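Local coordinates for protein globin (Bacillus anthracis, PDB 5V3T) that binds haem and, as a group II truncated haemoglobin, probably takes up oxygen or other small ligands at the haem iron, at residues 10-14 against 15-19; 23-26 against 27-31; 110-113 against 114-118; 118-121 against 122-125. All coordinates share one frame; numbering follows the deposited sequence.

How the contacts relate
All four contacts are local, made by neighbours along the chain, yet they serve different places in a globin: contacts 2 and 3 are mid-helix, contacts 1 and 4 at helix ends. Contact 1 is the glycine turn opening helix 14-31, apolar on its inner side, watered on its outer side. Contact 2 lies farther along that helix, with buried Phe25, Tyr26 and Val29, the two rings turned to the cyanide. Contacts 3 and 4 follow each other on helix 105-122 and share Thr118: the first sets exposed Phe110 and Arg114 against buried aliphatic groups, the second lies beside the haem. Ile12 of contact 1 packs on Val111 of contact 3, whereas contacts 2 and 3 lie on opposite sides of the chain's centre.

Contact 1. Residues 10-14 against 15-19; sequences EAIGG and EQCIE
Ile12 meets Cys17 and Ile18 across a glycine turn, where a Schellman motif closes the short helix before helix 14-31. Gly13 enters it with a positive phi of 117° and gives its N to Glu10 O; Gly14 keeps phi positive, and paired glycines of this kind are a recognised feature of truncated globins at the junction of the first two helices. The turn brings Ile12 against Cys17 and Ile18 of the first turn of helix 14-31. Cys17 has SG anti to its backbone N (chi1 178°), which carries the sulfur to the Ile12 side, 4.0 Å from Ile12 CG1. On its other branch Ile12 uses CG2, which meets Ile18 CD1 at 4.2 Å, the two isoleucines crossing at about a right angle. Val103 and Ile107 extend this apolar patch on the inner side. Gly14 O starts the helix, accepting a nearly straight bond from Ile18 N (3.0 Å, 170° at the hydrogen) and a weak one from Cys17 N; Ile18 CG1 also lies beside this oxygen. On the solvent side a water bridges the turn: it accepts from Gln16 N, donates weakly to Gln16 OE1, and donates to Gly13 O at 3.2 Å from the water oxygen.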
# COMPACT_ATOMS: atom_id res chain seq x y z
N GLU A 10 -19.68 -15.99 -8.64
CA GLU A 10 -20.47 -16.61 -9.69
C GLU A 10 -21.54 -15.64 -10.19
O GLU A 10 -21.73 -15.46 -11.40
CB GLU A 10 -21.10 -17.91 -9.18
CG GLU A 10 -20.07 -19.00 -8.95
CD GLU A 10 -20.64 -20.22 -8.27
OE1 GLU A 10 -21.57 -20.08 -7.44
OE2 GLU A 10 -20.15 -21.33 -8.56
N ALA A 11 -22.23 -15.01 -9.24
CA ALA A 11 -23.36 -14.14 -9.54
C ALA A 11 -22.97 -13.00 -10.48
O ALA A 11 -23.78 -12.57 -11.30
CB ALA A 11 -23.94 -13.57 -8.25
N ILE A 12 -21.73 -12.53 -10.36
CA ILE A 12 -21.28 -11.36 -11.12
C ILE A 12 -20.79 -11.77 -12.52
O ILE A 12 -20.54 -10.94 -13.37
CB ILE A 12 -20.16 -10.57 -10.37
CG1 ILE A 12 -20.15 -9.09 -10.81
CG2 ILE A 12 -18.79 -11.22 -10.56
CD1 ILE A 12 -19.05 -8.22 -10.10
N GLY A 13 -20.65 -13.08 -12.74
CA GLY A 13 -20.22 -13.56 -14.04
C GLY A 13 -18.89 -14.29 -14.00
O GLY A 13 -18.33 -14.67 -15.03
N GLY A 14 -18.33 -14.46 -12.80
CA GLY A 14 -17.13 -15.26 -12.65
C GLY A 14 -15.86 -14.63 -13.20
O GLY A 14 -15.75 -13.40 -13.34
N GLU A 15 -14.90 -15.50 -13.51
CA GLU A 15 -13.57 -15.08 -13.93
C GLU A 15 -13.60 -14.12 -15.12
O GLU A 15 -12.90 -13.11 -15.12
CB GLU A 15 -12.73 -16.31 -14.26
CG GLU A 15 -11.36 -16.01 -14.81
CD GLU A 15 -10.56 -17.27 -15.05
OE1 GLU A 15 -11.13 -18.37 -14.91
OE2 GLU A 15 -9.35 -17.18 -15.38
N GLN A 16 -14.43 -14.42 -16.12
CA GLN A 16 -14.53 -13.60 -17.33
C GLN A 16 -15.01 -12.19 -17.04
O GLN A 16 -14.56 -11.23 -17.67
CB GLN A 16 -15.45 -14.28 -18.36
CG GLN A 16 -14.85 -15.56 -18.94
CD GLN A 16 -15.84 -16.35 -19.78
OE1 GLN A 16 -17.01 -16.45 -19.45
NE2 GLN A 16 -15.36 -16.89 -20.89
N CYS A 17 -15.92 -12.04 -16.08
CA CYS A 17 -16.39 -10.71 -15.71
C CYS A 17 -15.34 -9.96 -14.91
O CYS A 17 -15.10 -8.79 -15.17
CB CYS A 17 -17.69 -10.77 -14.92
SG CYS A 17 -18.30 -9.14 -14.40
N ILE A 18 -14.70 -10.62 -13.94
CA ILE A 18 -13.66 -9.97 -13.14
C ILE A 18 -12.49 -9.49 -14.00
O ILE A 18 -11.96 -8.39 -13.79
CB ILE A 18 -13.16 -10.91 -12.02
CG1 ILE A 18 -14.29 -11.17 -11.02
CG2 ILE A 18 -11.91 -10.34 -11.32
CD1 ILE A 18 -14.84 -9.91 -10.37
N GLU A 19 -12.10 -10.30 -14.99
CA GLU A 19 -11.03 -9.92 -15.92
C GLU A 19 -11.36 -8.57 -16.56
O GLU A 19 -10.58 -7.62 -16.51
CB GLU A 19 -10.83 -10.98 -17.01
CG GLU A 19 -10.21 -12.27 -16.52
CD GLU A 19 -8.73 -12.16 -16.20
OE1 GLU A 19 -8.01 -11.44 -16.93
OE2 GLU A 19 -8.29 -12.78 -15.21
O HOH W 1 -16.30 -16.83 -16.36

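Contact 2. Residues 23-26 against 27-31; sequences DTFY and SYVSK. With CYN (cyanide ion), chain D.
Phe25 O accepts Val29 N at 2.9 Å, one of a run of i to i+4 backbone bonds given by the N atoms of Ser27 to Ser30 within helix 14-31. This is the second helix of the globin fold, and its inner face borders the ligand pocket. Val29 CG2 touches two aromatic rings. It sits over one face of the Phe25 ring, toward the rim, in a CH-pi contact 3.7 Å from the centroid and 3.5 Å from Phe25 CZ; the same methyl meets Tyr26 CD1 obliquely at 3.8 Å. Phe25 in turn lays CD2 over the centre of the Tyr26 ring, while Trp90 meets Phe25 edge-to-face. On the flank facing helix 84-101 Thr24 and Tyr28 run side by side, Thr24 CG2 being 3.8 Å from Tyr28 CE2, and Tyr28 OH bonds to Asp100. Ser30 OG turns back on the helix and bonds to Ser27 O. With CG beside the backbone N (chi1 -78°), Tyr26 sends its ring inward, its edge toward the cyanide. Gln50 NE2 is a second partner of the hydroxyl. Iron-bound through its carbon, the cyanide takes its hydrogen bond at the far end, 2.9 Å between Tyr26 OH and cyanide N.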
# COMPACT_ATOMS: atom_id res chain seq x y z
N ASP A 23 -9.69 -4.81 -15.70
CA ASP A 23 -8.97 -4.18 -16.80
C ASP A 23 -9.61 -2.83 -17.12
O ASP A 23 -8.92 -1.82 -17.32
CB ASP A 23 -8.94 -5.08 -18.03
CG ASP A 23 -7.96 -6.24 -17.87
OD1 ASP A 23 -7.10 -6.18 -16.96
OD2 ASP A 23 -8.04 -7.21 -18.64
N THR A 24 -10.94 -2.80 -17.15
CA THR A 24 -11.68 -1.56 -17.40
C THR A 24 -11.47 -0.57 -16.24
O THR A 24 -11.22 0.62 -16.47
CB THR A 24 -13.18 -1.83 -17.58
OG1 THR A 24 -13.36 -2.69 -18.72
CG2 THR A 24 -13.97 -0.54 -17.79
N PHE A 25 -11.57 -1.07 -15.01
CA PHE A 25 -11.36 -0.23 -13.83
C PHE A 25 -10.05 0.54 -13.90
O PHE A 25 -10.04 1.78 -13.78
CB PHE A 25 -11.39 -1.09 -12.55
CG PHE A 25 -11.06 -0.31 -11.31
CD1 PHE A 25 -11.86 0.76 -10.90
CD2 PHE A 25 -9.94 -0.63 -10.56
CE1 PHE A 25 -11.56 1.47 -9.76
CE2 PHE A 25 -9.63 0.10 -9.42
CZ PHE A 25 -10.44 1.16 -9.03
N TYR A 26 -8.95 -0.17 -14.12
CA TYR A 26 -7.64 0.48 -14.12
C TYR A 26 -7.40 1.34 -15.33
O TYR A 26 -6.50 2.18 -15.33
CB TYR A 26 -6.53 -0.56 -13.99
CG TYR A 26 -6.43 -0.99 -12.57
CD1 TYR A 26 -6.06 -0.08 -11.57
CD2 TYR A 26 -6.72 -2.29 -12.20
CE1 TYR A 26 -5.98 -0.46 -10.27
CE2 TYR A 26 -6.65 -2.67 -10.90
CZ TYR A 26 -6.28 -1.76 -9.94
OH TYR A 26 -6.21 -2.19 -8.67
N SER A 27 -8.19 1.12 -16.37
CA SER A 27 -8.21 2.06 -17.48
C SER A 27 -8.68 3.42 -16.94
O SER A 27 -8.06 4.44 -17.22
CB SER A 27 -9.12 1.56 -18.62
OG SER A 27 -9.05 2.42 -19.75
N TYR A 28 -9.76 3.42 -16.16
CA TYR A 28 -10.27 4.67 -15.59
C TYR A 28 -9.28 5.25 -14.58
O TYR A 28 -9.01 6.45 -14.57
CB TYR A 28 -11.65 4.49 -14.96
CG TYR A 28 -12.78 4.43 -15.98
CD1 TYR A 28 -13.12 5.55 -16.74
CD2 TYR A 28 -13.50 3.26 -16.19
CE1 TYR A 28 -14.13 5.50 -17.68
CE2 TYR A 28 -14.52 3.21 -17.13
CZ TYR A 28 -14.84 4.33 -17.86
OH TYR A 28 -15.84 4.28 -18.80
N VAL A 29 -8.71 4.38 -13.75
CA VAL A 29 -7.71 4.82 -12.77
C VAL A 29 -6.54 5.56 -13.44
O VAL A 29 -6.15 6.65 -13.03
CB VAL A 29 -7.15 3.63 -11.96
CG1 VAL A 29 -5.95 4.09 -11.10
CG2 VAL A 29 -8.26 3.02 -11.11
N SER A 30 -6.02 4.97 -14.52
CA SER A 30 -4.87 5.53 -15.21
C SER A 30 -5.16 6.91 -15.79
O SER A 30 -4.24 7.69 -16.02
CB SER A 30 -4.42 4.58 -16.33
OG SER A 30 -5.29 4.67 -17.45
N LYS A 31 -6.43 7.22 -16.04
CA LYS A 31 -6.81 8.51 -16.60
C LYS A 31 -7.28 9.51 -15.54
O LYS A 31 -7.47 10.69 -15.84
CB LYS A 31 -7.92 8.34 -17.64
CG LYS A 31 -7.61 7.41 -18.80
CD LYS A 31 -8.84 7.22 -19.69
CE LYS A 31 -8.64 6.14 -20.75
NZ LYS A 31 -7.47 6.42 -21.63
C CYN D . -6.11 -0.45 -5.30
N CYN D . -6.38 -0.40 -6.43

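Contact 3. Residues 110-113 against 114-118; sequences FVFE and RLALT
Phe110 lays its ring beside the extended chain of Arg114, one helical turn on, with the two side chains pointing the same way. The touch is at the outer end of the ring: Phe110 CZ comes within 3.3 Å of Arg114 NE, and Phe110 CE2 within 3.7 Å of Arg114 CD. The ring and guanidinium planes stand 42° apart, and CZ lies near the guanidinium plane at its edge, so the two flat groups are not stacked. Phe110 reaches this place because CG is anti to the backbone N (chi1 -176°), while Arg114 stays extended from CG to NE and sends its charged end past the ring at the surface. A quarter turn round the helix the chemistry changes. Val111 CG1 packs against Leu115 CD1 at 3.8 Å, again side by side, and Leu115 continues inward to Leu54, Tyr57 and Met94. A further step round, facing helix 84-101, Phe112 CE2 and Ala116 CB touch more loosely at 4.3 Å, beside Leu91 and Glu95. Beneath them run regular backbone bonds, of which Ala116 N to Phe112 O, at 2.8 Å, is the shortest. Such i to i+4 pairing, with an exposed aromatic-arginine flank and a buried aliphatic one, belongs to an amphipathic helix; helix 105-122 is the last helix of the globin core, packed on helix 84-101 as in the 2-over-2 sandwich of truncated haemoglobins.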
# COMPACT_ATOMS: atom_id res chain seq x y z
N PHE A 110 -24.62 -5.39 -3.90
CA PHE A 110 -23.83 -6.19 -2.96
C PHE A 110 -22.34 -5.85 -3.06
O PHE A 110 -21.70 -5.48 -2.07
CB PHE A 110 -24.05 -7.68 -3.20
CG PHE A 110 -23.34 -8.57 -2.22
CD1 PHE A 110 -23.92 -8.87 -1.00
CD2 PHE A 110 -22.10 -9.11 -2.51
CE1 PHE A 110 -23.27 -9.70 -0.08
CE2 PHE A 110 -21.44 -9.93 -1.60
CZ PHE A 110 -22.03 -10.22 -0.38
N VAL A 111 -21.79 -5.94 -4.27
CA VAL A 111 -20.36 -5.77 -4.46
C VAL A 111 -19.96 -4.30 -4.22
O VAL A 111 -18.95 -4.03 -3.57
CB VAL A 111 -19.92 -6.20 -5.88
CG1 VAL A 111 -18.46 -5.80 -6.14
CG2 VAL A 111 -20.12 -7.71 -6.07
N PHE A 112 -20.77 -3.37 -4.69
CA PHE A 112 -20.39 -1.97 -4.54
C PHE A 112 -20.39 -1.55 -3.07
O PHE A 112 -19.49 -0.83 -2.63
CB PHE A 112 -21.31 -1.05 -5.32
CG PHE A 112 -20.86 0.38 -5.29
CD1 PHE A 112 -19.92 0.85 -6.20
CD2 PHE A 112 -21.31 1.24 -4.31
CE1 PHE A 112 -19.49 2.16 -6.15
CE2 PHE A 112 -20.87 2.55 -4.25
CZ PHE A 112 -19.96 3.01 -5.18
N GLU A 113 -21.40 -1.98 -2.32
CA GLU A 113 -21.48 -1.63 -0.90
C GLU A 113 -20.34 -2.23 -0.10
O GLU A 113 -19.84 -1.58 0.83
CB GLU A 113 -22.83 -2.05 -0.32
CG GLU A 113 -23.94 -1.12 -0.77
CD GLU A 113 -25.32 -1.64 -0.41
OE1 GLU A 113 -25.44 -2.39 0.58
OE2 GLU A 113 -26.27 -1.29 -1.14
N ARG A 114 -19.90 -3.45 -0.44
CA ARG A 114 -18.71 -3.97 0.22
C ARG A 114 -17.48 -3.15 -0.12
O ARG A 114 -16.68 -2.81 0.77
CB ARG A 114 -18.42 -5.43 -0.15
CG ARG A 114 -19.25 -6.46 0.55
CD ARG A 114 -18.82 -7.84 0.08
NE ARG A 114 -19.32 -8.87 0.97
CZ ARG A 114 -18.56 -9.49 1.86
NH1 ARG A 114 -17.27 -9.19 1.95
NH2 ARG A 114 -19.08 -10.41 2.65
N LEU A 115 -17.34 -2.82 -1.39
CA LEU A 115 -16.18 -2.05 -1.83
C LEU A 115 -16.14 -0.66 -1.20
O LEU A 115 -15.06 -0.16 -0.86
CB LEU A 115 -16.19 -1.95 -3.36
CG LEU A 115 -15.91 -3.24 -4.13
CD1 LEU A 115 -15.93 -2.98 -5.62
CD2 LEU A 115 -14.55 -3.76 -3.71
N ALA A 116 -17.31 -0.06 -1.01
CA ALA A 116 -17.40 1.28 -0.43
C ALA A 116 -16.94 1.26 1.02
O ALA A 116 -16.25 2.19 1.47
CB ALA A 116 -18.81 1.82 -0.52
N LEU A 117 -17.33 0.22 1.74
CA LEU A 117 -16.90 0.03 3.12
C LEU A 117 -15.40 -0.22 3.19
O LEU A 117 -14.71 0.34 4.04
CB LEU A 117 -17.68 -1.13 3.75
CG LEU A 117 -17.40 -1.55 5.20
CD1 LEU A 117 -17.66 -0.42 6.17
CD2 LEU A 117 -18.25 -2.77 5.57
N THR A 118 -14.89 -1.06 2.30
CA THR A 118 -13.45 -1.32 2.26
C THR A 118 -12.64 -0.05 1.92
O THR A 118 -11.61 0.23 2.54
CB THR A 118 -13.10 -2.40 1.23
OG1 THR A 118 -13.73 -3.63 1.62
CG2 THR A 118 -11.60 -2.62 1.16

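Contact 4. Residues 118-121 against 122-125; sequences TAQH and MVNT. With HEM (protoporphyrin IX containing Fe), chain C.
Gln120 O is gripped from two directions, by Val123 N in a weak bond of 3.3 Å and by a water that donates to it at 2.9 Å from the water oxygen. That water also donates to Val123 O, bridging the last turn of helix 105-122, and Arg74 NH2 holds both Val123 O and His121 O. The backbone bonds weaken here: Met122 N divides itself between Thr118 O and Ala119 O, each bond weak. Met122 carries the side-chain contact. Its chi1 (-57°) puts CG over the porphyrin, 3.8 Å from haem CHC, and the bends at chi2 (-58°) and chi3 turn CE back, 3.4 Å from Thr118 O and 3.7 Å from His121 CB, so that the two neighbouring side chains lie askew to one another. Thr118 CG2 rests on the methyl haem CMC. Beyond the helix, Thr125 OG1 donates to Asn124 OD1, and Asn124 is tied to Ile82 and Phe80 and, through its backbone, to the second subunit. With Met122 and Thr118 on the haem face away from the cyanide, and Ala119 CB at the haem edge, 3.8 Å from both haem CMC and haem CBB, this end of the last globin helix forms part of the apolar wall of the haem pocket.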
# COMPACT_ATOMS: atom_id res chain seq x y z
N THR A 118 -14.89 -1.06 2.30
CA THR A 118 -13.45 -1.32 2.26
C THR A 118 -12.64 -0.05 1.92
O THR A 118 -11.61 0.23 2.54
CB THR A 118 -13.10 -2.40 1.23
OG1 THR A 118 -13.73 -3.63 1.62
CG2 THR A 118 -11.60 -2.62 1.16
N ALA A 119 -13.09 0.69 0.92
CA ALA A 119 -12.40 1.91 0.51
C ALA A 119 -12.35 2.94 1.64
O ALA A 119 -11.35 3.66 1.79
CB ALA A 119 -13.08 2.50 -0.72
N GLN A 120 -13.43 3.02 2.42
CA GLN A 120 -13.44 3.88 3.60
C GLN A 120 -12.40 3.45 4.62
O GLN A 120 -11.78 4.28 5.29
CB GLN A 120 -14.81 3.92 4.26
CG GLN A 120 -14.86 4.82 5.50
CD GLN A 120 -14.47 6.27 5.21
OE1 GLN A 120 -14.91 6.86 4.21
NE2 GLN A 120 -13.64 6.85 6.06
N HIS A 121 -12.23 2.14 4.76
CA HIS A 121 -11.26 1.59 5.70
C HIS A 121 -9.82 1.92 5.32
O HIS A 121 -8.95 2.01 6.19
CB HIS A 121 -11.42 0.06 5.80
CG HIS A 121 -10.80 -0.53 7.03
ND1 HIS A 121 -10.12 -1.73 7.01
CD2 HIS A 121 -10.78 -0.10 8.31
CE1 HIS A 121 -9.69 -2.01 8.23
NE2 HIS A 121 -10.08 -1.04 9.04
N MET A 122 -9.58 2.09 4.02
CA MET A 122 -8.25 2.38 3.49
C MET A 122 -7.81 3.83 3.78
O MET A 122 -6.61 4.08 3.88
CB MET A 122 -8.20 2.13 1.98
CG MET A 122 -8.59 0.72 1.53
SD MET A 122 -7.54 -0.52 2.29
CE MET A 122 -8.63 -1.12 3.59
N VAL A 123 -8.76 4.74 3.93
CA VAL A 123 -8.46 6.18 4.12
C VAL A 123 -7.49 6.38 5.28
O VAL A 123 -7.71 5.85 6.37
CB VAL A 123 -9.73 7.01 4.38
CG1 VAL A 123 -9.35 8.45 4.80
CG2 VAL A 123 -10.61 7.01 3.15
N ASN A 124 -6.42 7.13 5.04
CA ASN A 124 -5.37 7.24 6.04
C ASN A 124 -4.79 8.66 6.16
O ASN A 124 -3.79 8.86 6.82
CB ASN A 124 -4.26 6.22 5.74
CG ASN A 124 -3.69 6.36 4.33
OD1 ASN A 124 -3.55 7.46 3.79
ND2 ASN A 124 -3.31 5.23 3.75
N THR A 125 -5.43 9.61 5.48
CA THR A 125 -5.01 11.02 5.43
C THR A 125 -6.27 11.87 5.53
O THR A 125 -7.29 11.50 4.96
CB THR A 125 -4.27 11.32 4.12
OG1 THR A 125 -3.24 10.35 3.92
CG2 THR A 125 -3.70 12.75 4.10
CHA HEM C . -2.52 -1.80 -3.81
CHB HEM C . -4.23 2.84 -3.94
CHC HEM C . -8.50 1.18 -2.25
CHD HEM C . -7.15 -3.46 -2.99
C1A HEM C . -2.63 -0.42 -4.00
C2A HEM C . -1.56 0.46 -4.45
C3A HEM C . -2.03 1.72 -4.49
C4A HEM C . -3.42 1.72 -4.05
CMA HEM C . -1.24 2.98 -4.92
CAA HEM C . -0.14 -0.00 -4.85
CBA HEM C . -0.24 -0.91 -6.08
CGA HEM C . 0.83 -1.97 -6.03
O1A HEM C . 1.80 -1.80 -5.24
O2A HEM C . 0.72 -2.97 -6.78
C1B HEM C . -5.54 2.80 -3.47
C2B HEM C . -6.42 3.93 -3.25
C3B HEM C . -7.58 3.47 -2.77
C4B HEM C . -7.49 2.02 -2.67
CMB HEM C . -6.07 5.42 -3.50
CAB HEM C . -8.81 4.31 -2.39
CBB HEM C . -9.59 3.97 -1.35
C1C HEM C . -8.54 -0.18 -2.42
C2C HEM C . -9.73 -1.01 -2.35
C3C HEM C . -9.37 -2.27 -2.56
C4C HEM C . -7.92 -2.32 -2.76
CMC HEM C . -11.19 -0.54 -2.09
CAC HEM C . -10.34 -3.47 -2.55
CBC HEM C . -10.14 -4.43 -3.44
C1D HEM C . -5.79 -3.42 -3.28
C2D HEM C . -4.99 -4.61 -3.52
C3D HEM C . -3.56 -4.11 -3.76
C4D HEM C . -3.61 -2.66 -3.66
CMD HEM C . -5.48 -6.07 -3.52
CAD HEM C . -2.33 -5.00 -4.07
CBD HEM C . -1.47 -5.06 -2.81
CGD HEM C . -0.40 -6.11 -2.95
O1D HEM C . 0.77 -5.71 -3.19
O2D HEM C . -0.70 -7.33 -2.83
NA HEM C . -3.74 0.39 -3.76
NB HEM C . -6.24 1.65 -3.11
NC HEM C . -7.46 -1.00 -2.68
ND HEM C . -4.93 -2.30 -3.36
FE HEM C . -5.64 -0.33 -3.38
O HOH W 2 -10.16 4.99 7.65